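Long-range contacts in 6-phosphogluconate dehydratase (Shewanella oneidensis, PDB 2GP4), which catalyses the dehydration of 6-phosphogluconate to 2-keto-3-deoxy-6-phosphogluconate, probably with an iron-sulfur cluster that is absent from this apo form: residues 314-319 against 348-353; 339-344 against 447-452; 463-468 against 563-568; 495-500 against 526-531; 522-527 against 537-542. All coordinates share one frame; numbering follows the deposited sequence.

Interaction 1: residues 314-319 against 348-353; sequences LLATGG and DAVPLL
V350 lays one methyl, CG1, against the last turn of helix 304-316. That methyl is 3.6 Å from the backbone N of A316 and 3.8 Å from CB of A316. It stands opposite the backbone N of its own residue (chi1 -179°). The same rotation turns the other methyl, CG2 of V350, to CD1 of L315 at 4.2 Å. L315 and V350 cross at about a right angle, and the closer touch of this pair runs through CB of L315. L315 also packs on L346 and S347 of helix 340-347.

The helix ends here in a Schellman motif. G318 takes a positive phi, and N of G319 reaches back to O of L314 at 3.0 Å. A second bond, from N of G318 to O of L315, is weak. The carbonyl of A316 is used across the contact. Its O accepts from N of L353 at 2.7 Å, in the carbonyl plane and on a lone pair. The N-H points at it fairly straight, with an angle of 158°. Two residues earlier in the loop, O of P351 receives a C-H...O contact from CA of A316 at 3.2 Å.

L352 brings CD1 to the helix end, 3.5 Å from N of G318. A CB on G318 would sit tight against that methyl, and the positive phi also favours glycine there. L353 and A316 both pack on L380 of helix 372-383, and L376 of the same helix touches L353 as well as T317.

Interaction 2: residues 339-344 against 447-452; sequences NWDDFS and LGRAVI
W340 rests its indole on V451, where the first turn of helix 340-347 packs against strand 448-453. This is alpha/beta packing between the N-terminal and C-terminal family regions. The two short axes pass 10.2 Å apart and run 31° from parallel. The indole fills that spacing.

CG of W340 lies anti to the carbonyl carbon (chi1 -71°), which sends the ring out from the helix to the strand. CG1 of V451 sits over one face, 3.5 Å from the centroid of the five-membered ring and close to its normal, a CH-pi contact. The far end of the ring meets the strand backbone. There CZ3 of W340 is 3.4 Å from O of R449, which lies at the ring edge, and CB of R449 packs on the same ring atom at 3.8 Å. With an alanine in place of W340, CG1 of V451 would probably lose its aromatic cover and a gap would open between helix and strand.

Beyond CB the chain of R449 leaves the indole, and a bend at chi3 brings the guanidinium to D341. NH2 of R449 forms a salt bridge with OD1 of D341 at 3.3 Å. The bond is not straight. The nitrogen stands above the carboxylate plane, and the two flat groups are turned 45° against each other. The same NH2 has a second acid partner, E615, which also accepts from the backbone N of W340. Water 1 joins the other ends of the pair: it donates to OD2 of D341 at 2.7 Å and accepts from NH1 of R449 at 3.2 Å.

Interaction 3: residues 463-468 against 563-568; sequences VVEAPA and LIRVDA
V464 and V566 form a hydrogen-bonded pair between two antiparallel strands, 463-471 and 563-567, of the mixed sheet in the mainly beta C-terminal domain. N of V464 gives to O of V566 at 2.9 Å, and N of V566 returns a bond to O of V464 at 2.8 Å. A466 and I564 repeat the pattern two residues on. Between these pairs stand the non-hydrogen-bonded pairs V463-D567, E465-R565 and P467-L563. CA of V463, E465 and R565 make CA-H...O contacts across the strands.

The ionic part belongs to E465 and R565. Both side chains leave the sheet on the same face and lie side by side, each with CG anti to its backbone N. R565 bends at chi3 and grips side-on: NE is 3.0 Å and NH2 3.2 Å from OE1 of E465. Both nitrogens come to that one oxygen from the same face of the carboxylate, and the two group planes are 61° apart. NH1 of R565 holds E572 on the next strand, 572-575. A leucine in place of R565 would probably leave the carboxylates of E465 and E572 without the positive charge they share.

Apolar contacts occur on both faces. On the face away from the ion pair CG1 of V566 touches CB of V464 at 3.8 Å. CD1 of I564 reaches CB of A468 at 3.7 Å. On the face of the ion pair, CD1 of L563 packs on CD of P467. The chemistry implies a two-sided sheet: V464, A466, I564 and V566 look into the core, while the E465-R565 pair lies on the more exposed side.

Interaction 4: residues 495-500 against 526-531; sequences KGQGPK and LMTDGR
D529 places its CG between its own backbone N and carbonyl carbon (chi1 46°), which swings the carboxylate to the backbone of G496 and Q497. OD1 of D529 accepts from N of Q497 at 2.9 Å, and this donor stands above the carboxylate plane. OD2 of D529 takes N of G496 at 3.2 Å on its syn lone pair. A third backbone donor, N of A549, also reaches OD2, so one buried carboxylate ties several pieces of loop together. Q497 bends at chi2 (-54°), and this brings NE2 back to O of K495 at 3.0 Å. Its OE1 accepts from N502.

The two loops leave neighbouring parallel strands, 490-494 and 524-528, at the same end of the sheet. The second loop starts with an ST turn, in which OG1 of T528 accepts from N of G530 at 3.0 Å. The same hydroxyl bonds to O of V494, at the end of the adjacent strand, while CB and CG of Q497 pack across it. The first loop leads into helix 499-502, with G498 at its N-cap.

Glycines let the backbones close up. CA of G530 lies 3.2 Å from O of Q497, and a CB on G530 would clash with that oxygen. CA of G498 makes a C-H...O contact with O of D529 at 3.4 Å. Water 2 bridges the two loops, giving to O of Q497 at 2.8 Å and accepting from N of R531. The guanidinium of R531 goes on to M504 and N322.

Interaction 5: residues 522-527 against 537-542; sequences FKVALM and GKVPAA
L526 and A541 pair in register between two parallel strands, 524-528 and 541-546, neighbours in the mixed sheet of the C-terminal domain. L526 bonds to the residues before and after A541, as parallel strands do. Its N gives to O of P540 at 2.9 Å. Its O accepts from N of A542 at 2.8 Å.

Side chains fill both faces. CB of L526 meets CB of A541 at 3.8 Å. On the same side CD2 of L526 reaches CG1 of V539, also at 3.8 Å. That methyl of V539 is anti to its backbone N, and it also touches O of V524. Helix 511-519 covers this side: L514 packs on L526, and Q518 touches V524 and V539. P540 brings CG to strand 524-528, 3.4 Å from O of V524 and 3.8 Å from CB of A525. Farther along, selenomethionine M527 and A542 lie on the other face from L526 and A541. There CG of M527, anti to its backbone N, stands 4.1 Å from CB of A542.

Overall arrangement
Interactions 2 to 5 all reach one mixed sheet, while interaction 1 joins a helix end to a loop in the N-terminal region. It still touches interaction 2, since CD1 of L315 lies near O of F343 on helix 340-347. Interactions 4 and 5 share L526 and M527 on strand 524-528: interaction 5 uses its pairing edge, interaction 4 the loop beyond it. Interaction 3 lies about 9 Å from interaction 5, centre to centre, and is the only partly buried contact. It carries a charged pair on its outer face. Interactions 1 and 5 combine apolar packing with backbone bonds. Interaction 4 is mainly polar although buried. Interaction 2, at the region boundary, mixes an aromatic contact with a salt bridge.

Interaction 1: residues 314-319 against 348-353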
# COMPACT_ATOMS: atom_id res chain seq x y z
N LEU A 314 5.67 -1.95 5.19
CA LEU A 314 5.23 -0.71 4.55
C LEU A 314 5.78 0.51 5.28
O LEU A 314 6.23 1.47 4.64
CB LEU A 314 3.70 -0.67 4.50
CG LEU A 314 2.94 0.42 3.74
CD1 LEU A 314 2.74 1.69 4.58
CD2 LEU A 314 3.58 0.74 2.39
N LEU A 315 5.76 0.47 6.61
CA LEU A 315 6.25 1.58 7.44
C LEU A 315 7.78 1.68 7.46
O LEU A 315 8.33 2.78 7.33
CB LEU A 315 5.70 1.47 8.87
CG LEU A 315 4.19 1.72 9.06
CD1 LEU A 315 3.69 1.10 10.35
CD2 LEU A 315 3.85 3.22 9.01
N ALA A 316 8.47 0.54 7.60
CA ALA A 316 9.94 0.51 7.62
C ALA A 316 10.58 0.89 6.28
O ALA A 316 11.75 1.30 6.24
CB ALA A 316 10.45 -0.86 8.11
N THR A 317 9.83 0.75 5.19
CA THR A 317 10.36 1.05 3.87
C THR A 317 9.92 2.41 3.33
O THR A 317 10.31 2.80 2.23
CB THR A 317 9.98 -0.04 2.83
OG1 THR A 317 8.56 -0.14 2.74
CG2 THR A 317 10.59 -1.40 3.21
N GLY A 318 9.11 3.14 4.09
CA GLY A 318 8.59 4.45 3.67
C GLY A 318 7.70 4.36 2.45
O GLY A 318 7.77 5.20 1.55
N GLY A 319 6.84 3.34 2.43
CA GLY A 319 6.01 3.04 1.27
C GLY A 319 4.83 3.97 1.11
O GLY A 319 4.52 4.78 1.99
N ASP A 348 4.53 4.48 15.33
CA ASP A 348 5.31 4.94 16.48
C ASP A 348 6.39 3.95 16.92
O ASP A 348 7.38 4.36 17.52
CB ASP A 348 4.39 5.25 17.66
CG ASP A 348 3.58 6.51 17.46
OD1 ASP A 348 3.89 7.31 16.55
OD2 ASP A 348 2.62 6.71 18.23
N ALA A 349 6.19 2.67 16.62
CA ALA A 349 7.15 1.64 17.01
C ALA A 349 8.07 1.17 15.87
O ALA A 349 9.09 0.54 16.12
CB ALA A 349 6.43 0.46 17.63
N VAL A 350 7.70 1.47 14.62
CA VAL A 350 8.45 0.95 13.48
C VAL A 350 9.43 1.99 12.93
O VAL A 350 9.01 3.03 12.43
CB VAL A 350 7.52 0.44 12.34
CG1 VAL A 350 8.33 -0.12 11.18
CG2 VAL A 350 6.56 -0.61 12.88
N PRO A 351 10.74 1.71 13.01
CA PRO A 351 11.72 2.66 12.47
C PRO A 351 11.67 2.72 10.94
O PRO A 351 11.23 1.76 10.29
CB PRO A 351 13.07 2.08 12.93
CG PRO A 351 12.81 0.62 13.10
CD PRO A 351 11.39 0.52 13.59
N LEU A 352 12.11 3.85 10.39
CA LEU A 352 12.33 3.97 8.96
C LEU A 352 13.71 3.42 8.62
O LEU A 352 14.72 3.87 9.17
CB LEU A 352 12.18 5.42 8.49
CG LEU A 352 12.37 5.68 6.99
CD1 LEU A 352 11.22 5.05 6.17
CD2 LEU A 352 12.51 7.17 6.71
N LEU A 353 13.74 2.46 7.70
CA LEU A 353 14.94 1.69 7.40
C LEU A 353 15.43 1.82 5.95
O LEU A 353 16.55 1.43 5.63
CB LEU A 353 14.70 0.21 7.74
CG LEU A 353 15.21 -0.39 9.05
CD1 LEU A 353 15.25 0.59 10.23
CD2 LEU A 353 14.44 -1.66 9.41

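Interaction 2: residues 339-344 against 447-452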
# COMPACT_ATOMS: atom_id res chain seq x y z
N ASN A 339 -7.85 -0.68 11.15
CA ASN A 339 -8.16 0.74 10.99
C ASN A 339 -6.93 1.67 11.11
O ASN A 339 -5.81 1.19 11.29
CB ASN A 339 -9.32 1.17 11.92
CG ASN A 339 -9.01 0.98 13.41
OD1 ASN A 339 -9.93 0.80 14.22
ND2 ASN A 339 -7.73 1.02 13.78
N TRP A 340 -7.15 2.98 11.03
CA TRP A 340 -6.07 3.95 11.12
C TRP A 340 -5.39 4.02 12.48
O TRP A 340 -4.23 4.42 12.57
CB TRP A 340 -6.52 5.35 10.67
CG TRP A 340 -6.74 5.46 9.19
CD1 TRP A 340 -6.25 4.63 8.22
CD2 TRP A 340 -7.49 6.47 8.51
NE1 TRP A 340 -6.66 5.05 6.98
CE2 TRP A 340 -7.41 6.19 7.13
CE3 TRP A 340 -8.22 7.59 8.93
CZ2 TRP A 340 -8.04 6.97 6.16
CZ3 TRP A 340 -8.85 8.38 7.97
CH2 TRP A 340 -8.75 8.06 6.60
N ASP A 341 -6.10 3.63 13.53
CA ASP A 341 -5.49 3.53 14.86
C ASP A 341 -4.38 2.48 14.86
O ASP A 341 -3.37 2.63 15.54
CB ASP A 341 -6.52 3.19 15.93
CG ASP A 341 -7.66 4.18 15.98
OD1 ASP A 341 -8.74 3.87 15.42
OD2 ASP A 341 -7.51 5.25 16.59
N ASP A 342 -4.59 1.40 14.10
CA ASP A 342 -3.56 0.37 13.95
C ASP A 342 -2.32 0.95 13.27
O ASP A 342 -1.21 0.76 13.76
CB ASP A 342 -4.07 -0.83 13.15
CG ASP A 342 -5.35 -1.43 13.74
OD1 ASP A 342 -5.53 -1.41 14.98
OD2 ASP A 342 -6.17 -1.93 12.94
N PHE A 343 -2.51 1.66 12.16
CA PHE A 343 -1.40 2.21 11.38
C PHE A 343 -0.59 3.22 12.18
O PHE A 343 0.64 3.15 12.22
CB PHE A 343 -1.91 2.85 10.08
CG PHE A 343 -2.20 1.86 8.99
CD1 PHE A 343 -1.19 1.46 8.11
CD2 PHE A 343 -3.47 1.34 8.83
CE1 PHE A 343 -1.46 0.55 7.10
CE2 PHE A 343 -3.74 0.43 7.81
CZ PHE A 343 -2.73 0.03 6.95
N SER A 344 -1.30 4.15 12.82
CA SER A 344 -0.72 5.26 13.55
C SER A 344 0.07 4.79 14.77
O SER A 344 1.16 5.29 15.04
CB SER A 344 -1.83 6.24 13.97
OG SER A 344 -1.33 7.40 14.59
N LEU A 447 -13.72 17.88 12.03
CA LEU A 447 -13.67 17.66 10.58
C LEU A 447 -13.74 16.17 10.19
O LEU A 447 -14.10 15.83 9.06
CB LEU A 447 -12.41 18.30 9.98
CG LEU A 447 -12.45 19.83 9.78
CD1 LEU A 447 -11.05 20.40 9.70
CD2 LEU A 447 -13.25 20.19 8.54
N GLY A 448 -13.38 15.30 11.14
CA GLY A 448 -13.46 13.85 10.92
C GLY A 448 -12.16 13.12 11.18
O GLY A 448 -11.52 13.32 12.22
N ARG A 449 -11.77 12.27 10.25
CA ARG A 449 -10.56 11.47 10.38
C ARG A 449 -9.75 11.55 9.09
O ARG A 449 -10.30 11.44 7.99
CB ARG A 449 -10.90 10.01 10.71
CG ARG A 449 -11.63 9.82 12.05
CD ARG A 449 -12.22 8.40 12.21
NE ARG A 449 -11.19 7.36 12.19
CZ ARG A 449 -10.47 6.99 13.25
NH1 ARG A 449 -10.66 7.57 14.43
NH2 ARG A 449 -9.55 6.04 13.13
N ALA A 450 -8.44 11.75 9.22
CA ALA A 450 -7.53 11.73 8.08
C ALA A 450 -6.19 11.13 8.48
O ALA A 450 -5.97 10.78 9.64
CB ALA A 450 -7.34 13.15 7.54
N VAL A 451 -5.29 10.98 7.52
CA VAL A 451 -3.92 10.57 7.82
C VAL A 451 -2.93 11.62 7.32
O VAL A 451 -3.26 12.43 6.44
CB VAL A 451 -3.57 9.15 7.28
CG1 VAL A 451 -4.43 8.08 7.97
CG2 VAL A 451 -3.74 9.08 5.77
N ILE A 452 -1.73 11.61 7.89
CA ILE A 452 -0.66 12.52 7.50
C ILE A 452 0.69 11.81 7.56
O ILE A 452 0.94 11.04 8.50
CB ILE A 452 -0.65 13.83 8.39
CG1 ILE A 452 0.40 14.83 7.90
CG2 ILE A 452 -0.45 13.49 9.88
CD1 ILE A 452 0.18 16.26 8.38
O HOH W 1 -9.48 6.92 17.29

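Interaction 3: residues 463-468 against 563-568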
# COMPACT_ATOMS: atom_id res chain seq x y z
N VAL A 463 2.68 21.85 12.81
CA VAL A 463 1.48 22.49 13.34
C VAL A 463 1.19 23.75 12.53
O VAL A 463 2.00 24.67 12.52
CB VAL A 463 1.63 22.85 14.85
CG1 VAL A 463 0.37 23.53 15.38
CG2 VAL A 463 1.96 21.62 15.69
N VAL A 464 0.04 23.78 11.86
CA VAL A 464 -0.40 24.97 11.13
C VAL A 464 -1.84 25.31 11.49
O VAL A 464 -2.74 24.49 11.33
CB VAL A 464 -0.26 24.83 9.59
CG1 VAL A 464 -0.83 26.06 8.86
CG2 VAL A 464 1.20 24.61 9.18
N GLU A 465 -2.03 26.53 11.99
CA GLU A 465 -3.35 27.09 12.23
C GLU A 465 -3.46 28.34 11.36
O GLU A 465 -2.77 29.34 11.60
CB GLU A 465 -3.54 27.42 13.71
CG GLU A 465 -4.95 27.84 14.07
CD GLU A 465 -5.07 28.29 15.52
OE1 GLU A 465 -4.98 27.43 16.42
OE2 GLU A 465 -5.27 29.50 15.75
N ALA A 466 -4.33 28.27 10.35
CA ALA A 466 -4.39 29.29 9.31
C ALA A 466 -5.77 29.35 8.65
O ALA A 466 -6.48 28.34 8.64
CB ALA A 466 -3.32 29.02 8.27
N PRO A 467 -6.16 30.52 8.11
CA PRO A 467 -7.41 30.65 7.35
C PRO A 467 -7.48 29.70 6.15
O PRO A 467 -6.45 29.35 5.56
CB PRO A 467 -7.40 32.12 6.89
CG PRO A 467 -5.97 32.56 7.03
CD PRO A 467 -5.45 31.82 8.20
N ALA A 468 -8.70 29.29 5.79
CA ALA A 468 -8.90 28.29 4.74
C ALA A 468 -8.97 28.90 3.35
O ALA A 468 -9.39 30.05 3.18
CB ALA A 468 -10.15 27.48 5.01
N LEU A 563 -10.74 29.43 10.23
CA LEU A 563 -9.50 28.91 10.78
C LEU A 563 -9.54 27.38 10.83
O LEU A 563 -10.50 26.79 11.32
CB LEU A 563 -9.22 29.46 12.18
CG LEU A 563 -8.55 30.83 12.41
CD1 LEU A 563 -7.45 31.14 11.38
CD2 LEU A 563 -9.57 31.94 12.46
N ILE A 564 -8.49 26.77 10.31
CA ILE A 564 -8.30 25.33 10.37
C ILE A 564 -6.98 25.02 11.05
O ILE A 564 -5.94 25.55 10.66
CB ILE A 564 -8.30 24.71 8.97
CG1 ILE A 564 -9.73 24.48 8.49
CG2 ILE A 564 -7.51 23.40 8.96
CD1 ILE A 564 -9.86 24.40 6.99
N ARG A 565 -7.04 24.16 12.06
CA ARG A 565 -5.84 23.75 12.78
C ARG A 565 -5.46 22.34 12.34
O ARG A 565 -6.22 21.40 12.57
CB ARG A 565 -6.07 23.81 14.29
CG ARG A 565 -4.84 23.47 15.14
CD ARG A 565 -5.15 23.37 16.64
NE ARG A 565 -5.64 24.63 17.20
CZ ARG A 565 -6.77 24.79 17.88
NH1 ARG A 565 -7.57 23.75 18.12
NH2 ARG A 565 -7.11 25.99 18.34
N VAL A 566 -4.32 22.22 11.67
CA VAL A 566 -3.71 20.90 11.44
C VAL A 566 -2.56 20.72 12.43
O VAL A 566 -1.50 21.34 12.30
CB VAL A 566 -3.30 20.65 9.95
CG1 VAL A 566 -2.45 21.78 9.40
CG2 VAL A 566 -2.58 19.31 9.79
N ASP A 567 -2.80 19.90 13.44
CA ASP A 567 -1.82 19.65 14.48
C ASP A 567 -1.38 18.18 14.41
O ASP A 567 -2.08 17.29 14.88
CB ASP A 567 -2.42 19.98 15.85
CG ASP A 567 -1.37 20.10 16.95
OD1 ASP A 567 -0.48 19.22 17.04
OD2 ASP A 567 -1.45 21.07 17.73
N ALA A 568 -0.21 17.95 13.82
CA ALA A 568 0.33 16.60 13.67
C ALA A 568 1.04 16.14 14.93
O ALA A 568 1.42 14.98 15.06
CB ALA A 568 1.26 16.54 12.47

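Interaction 4: residues 495-500 against 526-531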
# COMPACT_ATOMS: atom_id res chain seq x y z
N LYS A 495 -11.55 19.88 -2.07
CA LYS A 495 -12.65 18.97 -1.83
C LYS A 495 -13.16 18.35 -3.13
O LYS A 495 -12.71 18.72 -4.22
CB LYS A 495 -13.77 19.67 -1.06
CG LYS A 495 -14.31 20.93 -1.72
CD LYS A 495 -15.52 21.45 -0.98
CE LYS A 495 -16.15 22.61 -1.72
NZ LYS A 495 -17.25 23.20 -0.91
N GLY A 496 -14.07 17.38 -3.00
CA GLY A 496 -14.62 16.64 -4.13
C GLY A 496 -13.60 15.74 -4.79
O GLY A 496 -13.63 15.52 -6.00
N GLN A 497 -12.68 15.21 -3.98
CA GLN A 497 -11.57 14.41 -4.49
C GLN A 497 -11.55 13.00 -3.90
O GLN A 497 -10.61 12.25 -4.12
CB GLN A 497 -10.23 15.12 -4.23
CG GLN A 497 -10.10 16.55 -4.80
CD GLN A 497 -10.41 16.66 -6.28
OE1 GLN A 497 -9.92 15.87 -7.11
NE2 GLN A 497 -11.24 17.64 -6.64
N GLY A 498 -12.60 12.66 -3.16
CA GLY A 498 -12.70 11.34 -2.55
C GLY A 498 -13.10 10.26 -3.54
O GLY A 498 -13.39 10.55 -4.71
N PRO A 499 -13.12 8.99 -3.08
CA PRO A 499 -13.55 7.85 -3.89
C PRO A 499 -14.89 8.08 -4.61
O PRO A 499 -14.97 7.86 -5.82
CB PRO A 499 -13.69 6.73 -2.86
CG PRO A 499 -12.68 7.07 -1.83
CD PRO A 499 -12.68 8.57 -1.74
N LYS A 500 -15.90 8.55 -3.89
CA LYS A 500 -17.25 8.70 -4.45
C LYS A 500 -17.37 9.88 -5.41
O LYS A 500 -18.13 9.83 -6.37
CB LYS A 500 -18.30 8.81 -3.34
CG LYS A 500 -18.50 7.55 -2.50
CD LYS A 500 -19.78 7.66 -1.66
CE LYS A 500 -19.95 6.49 -0.69
NZ LYS A 500 -18.93 6.50 0.40
N LEU A 526 -2.06 21.38 3.55
CA LEU A 526 -3.05 20.82 2.65
C LEU A 526 -4.07 20.02 3.42
O LEU A 526 -3.73 19.32 4.37
CB LEU A 526 -2.40 19.87 1.64
CG LEU A 526 -1.91 20.36 0.27
CD1 LEU A 526 -2.90 21.32 -0.38
CD2 LEU A 526 -0.54 20.97 0.40
N MSE A 527 -5.33 20.12 3.00
CA MSE A 527 -6.38 19.25 3.50
C MSE A 527 -7.25 18.81 2.33
O MSE A 527 -7.81 19.64 1.62
CB MSE A 527 -7.21 19.95 4.57
CG MSE A 527 -8.11 18.99 5.35
SE MSE A 527 -9.25 19.95 6.60
CE MSE A 527 -7.86 21.04 7.39
N THR A 528 -7.34 17.50 2.13
CA THR A 528 -8.17 16.97 1.05
C THR A 528 -8.86 15.67 1.44
O THR A 528 -8.36 14.91 2.28
CB THR A 528 -7.36 16.80 -0.28
OG1 THR A 528 -8.25 16.44 -1.35
CG2 THR A 528 -6.26 15.74 -0.15
N ASP A 529 -10.03 15.43 0.84
CA ASP A 529 -10.72 14.15 0.99
C ASP A 529 -10.15 13.14 0.00
O ASP A 529 -10.55 11.96 -0.01
CB ASP A 529 -12.24 14.30 0.84
CG ASP A 529 -12.65 15.15 -0.35
OD1 ASP A 529 -11.82 15.42 -1.26
OD2 ASP A 529 -13.83 15.56 -0.38
N GLY A 530 -9.21 13.61 -0.82
CA GLY A 530 -8.50 12.77 -1.76
C GLY A 530 -7.09 12.43 -1.31
O GLY A 530 -6.83 12.25 -0.12
N ARG A 531 -6.18 12.36 -2.27
CA ARG A 531 -4.81 11.90 -2.06
C ARG A 531 -3.88 12.54 -3.07
O ARG A 531 -4.33 13.05 -4.10
CB ARG A 531 -4.76 10.37 -2.20
CG ARG A 531 -5.26 9.84 -3.56
CD ARG A 531 -4.97 8.38 -3.75
NE ARG A 531 -5.51 7.87 -5.01
CZ ARG A 531 -5.26 6.66 -5.52
NH1 ARG A 531 -4.46 5.81 -4.87
NH2 ARG A 531 -5.80 6.29 -6.67
O HOH W 2 -7.93 12.22 -4.99

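Interaction 5: residues 522-527 against 537-542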
# COMPACT_ATOMS: atom_id res chain seq x y z
N PHE A 522 6.04 31.20 4.43
CA PHE A 522 4.64 31.13 4.85
C PHE A 522 4.33 29.81 5.54
O PHE A 522 5.01 28.80 5.31
CB PHE A 522 3.70 31.35 3.66
CG PHE A 522 3.86 32.69 3.00
CD1 PHE A 522 3.57 33.86 3.69
CD2 PHE A 522 4.31 32.77 1.69
CE1 PHE A 522 3.72 35.10 3.09
CE2 PHE A 522 4.47 34.01 1.07
CZ PHE A 522 4.17 35.18 1.78
N LYS A 523 3.32 29.82 6.41
CA LYS A 523 2.90 28.62 7.12
C LYS A 523 1.69 28.04 6.41
O LYS A 523 0.60 28.59 6.46
CB LYS A 523 2.59 28.94 8.59
CG LYS A 523 3.79 29.49 9.37
CD LYS A 523 3.57 29.45 10.88
CE LYS A 523 4.03 28.11 11.50
NZ LYS A 523 3.20 26.91 11.11
N VAL A 524 1.90 26.92 5.73
CA VAL A 524 0.88 26.37 4.84
C VAL A 524 0.64 24.89 5.07
O VAL A 524 1.54 24.16 5.47
CB VAL A 524 1.23 26.62 3.35
CG1 VAL A 524 1.14 28.10 3.03
CG2 VAL A 524 2.62 26.07 3.00
N ALA A 525 -0.59 24.46 4.79
CA ALA A 525 -0.95 23.04 4.88
C ALA A 525 -2.00 22.67 3.86
O ALA A 525 -2.72 23.53 3.35
CB ALA A 525 -1.43 22.69 6.28
N LEU A 526 -2.06 21.38 3.55
CA LEU A 526 -3.05 20.82 2.65
C LEU A 526 -4.07 20.02 3.42
O LEU A 526 -3.73 19.32 4.37
CB LEU A 526 -2.40 19.87 1.64
CG LEU A 526 -1.91 20.36 0.27
CD1 LEU A 526 -2.90 21.32 -0.38
CD2 LEU A 526 -0.54 20.97 0.40
N MSE A 527 -5.33 20.12 3.00
CA MSE A 527 -6.38 19.25 3.50
C MSE A 527 -7.25 18.81 2.33
O MSE A 527 -7.81 19.64 1.62
CB MSE A 527 -7.21 19.95 4.57
CG MSE A 527 -8.11 18.99 5.35
SE MSE A 527 -9.25 19.95 6.60
CE MSE A 527 -7.86 21.04 7.39
N GLY A 537 5.75 14.52 1.37
CA GLY A 537 6.22 15.88 1.13
C GLY A 537 6.69 16.58 2.39
O GLY A 537 6.62 16.03 3.50
N LYS A 538 7.20 17.81 2.21
CA LYS A 538 7.68 18.63 3.31
C LYS A 538 6.58 19.53 3.88
O LYS A 538 6.72 20.12 4.95
CB LYS A 538 8.88 19.48 2.86
CG LYS A 538 8.56 20.52 1.78
CD LYS A 538 9.83 21.16 1.23
CE LYS A 538 9.56 21.88 -0.07
NZ LYS A 538 10.76 22.67 -0.50
N VAL A 539 5.47 19.62 3.15
CA VAL A 539 4.33 20.41 3.59
C VAL A 539 3.35 19.49 4.31
O VAL A 539 3.02 18.42 3.79
CB VAL A 539 3.66 21.13 2.40
CG1 VAL A 539 2.30 21.71 2.78
CG2 VAL A 539 4.58 22.22 1.86
N PRO A 540 2.88 19.89 5.51
CA PRO A 540 1.91 19.06 6.22
C PRO A 540 0.65 18.89 5.38
O PRO A 540 0.07 19.89 4.93
CB PRO A 540 1.61 19.87 7.49
CG PRO A 540 2.01 21.28 7.15
CD PRO A 540 3.20 21.12 6.26
N ALA A 541 0.26 17.64 5.15
CA ALA A 541 -0.92 17.36 4.34
C ALA A 541 -1.86 16.37 5.03
O ALA A 541 -1.49 15.22 5.26
CB ALA A 541 -0.51 16.85 2.97
N ALA A 542 -3.05 16.83 5.39
CA ALA A 542 -4.09 15.95 5.89
C ALA A 542 -4.85 15.38 4.70
O ALA A 542 -5.49 16.12 3.96
CB ALA A 542 -5.03 16.69 6.82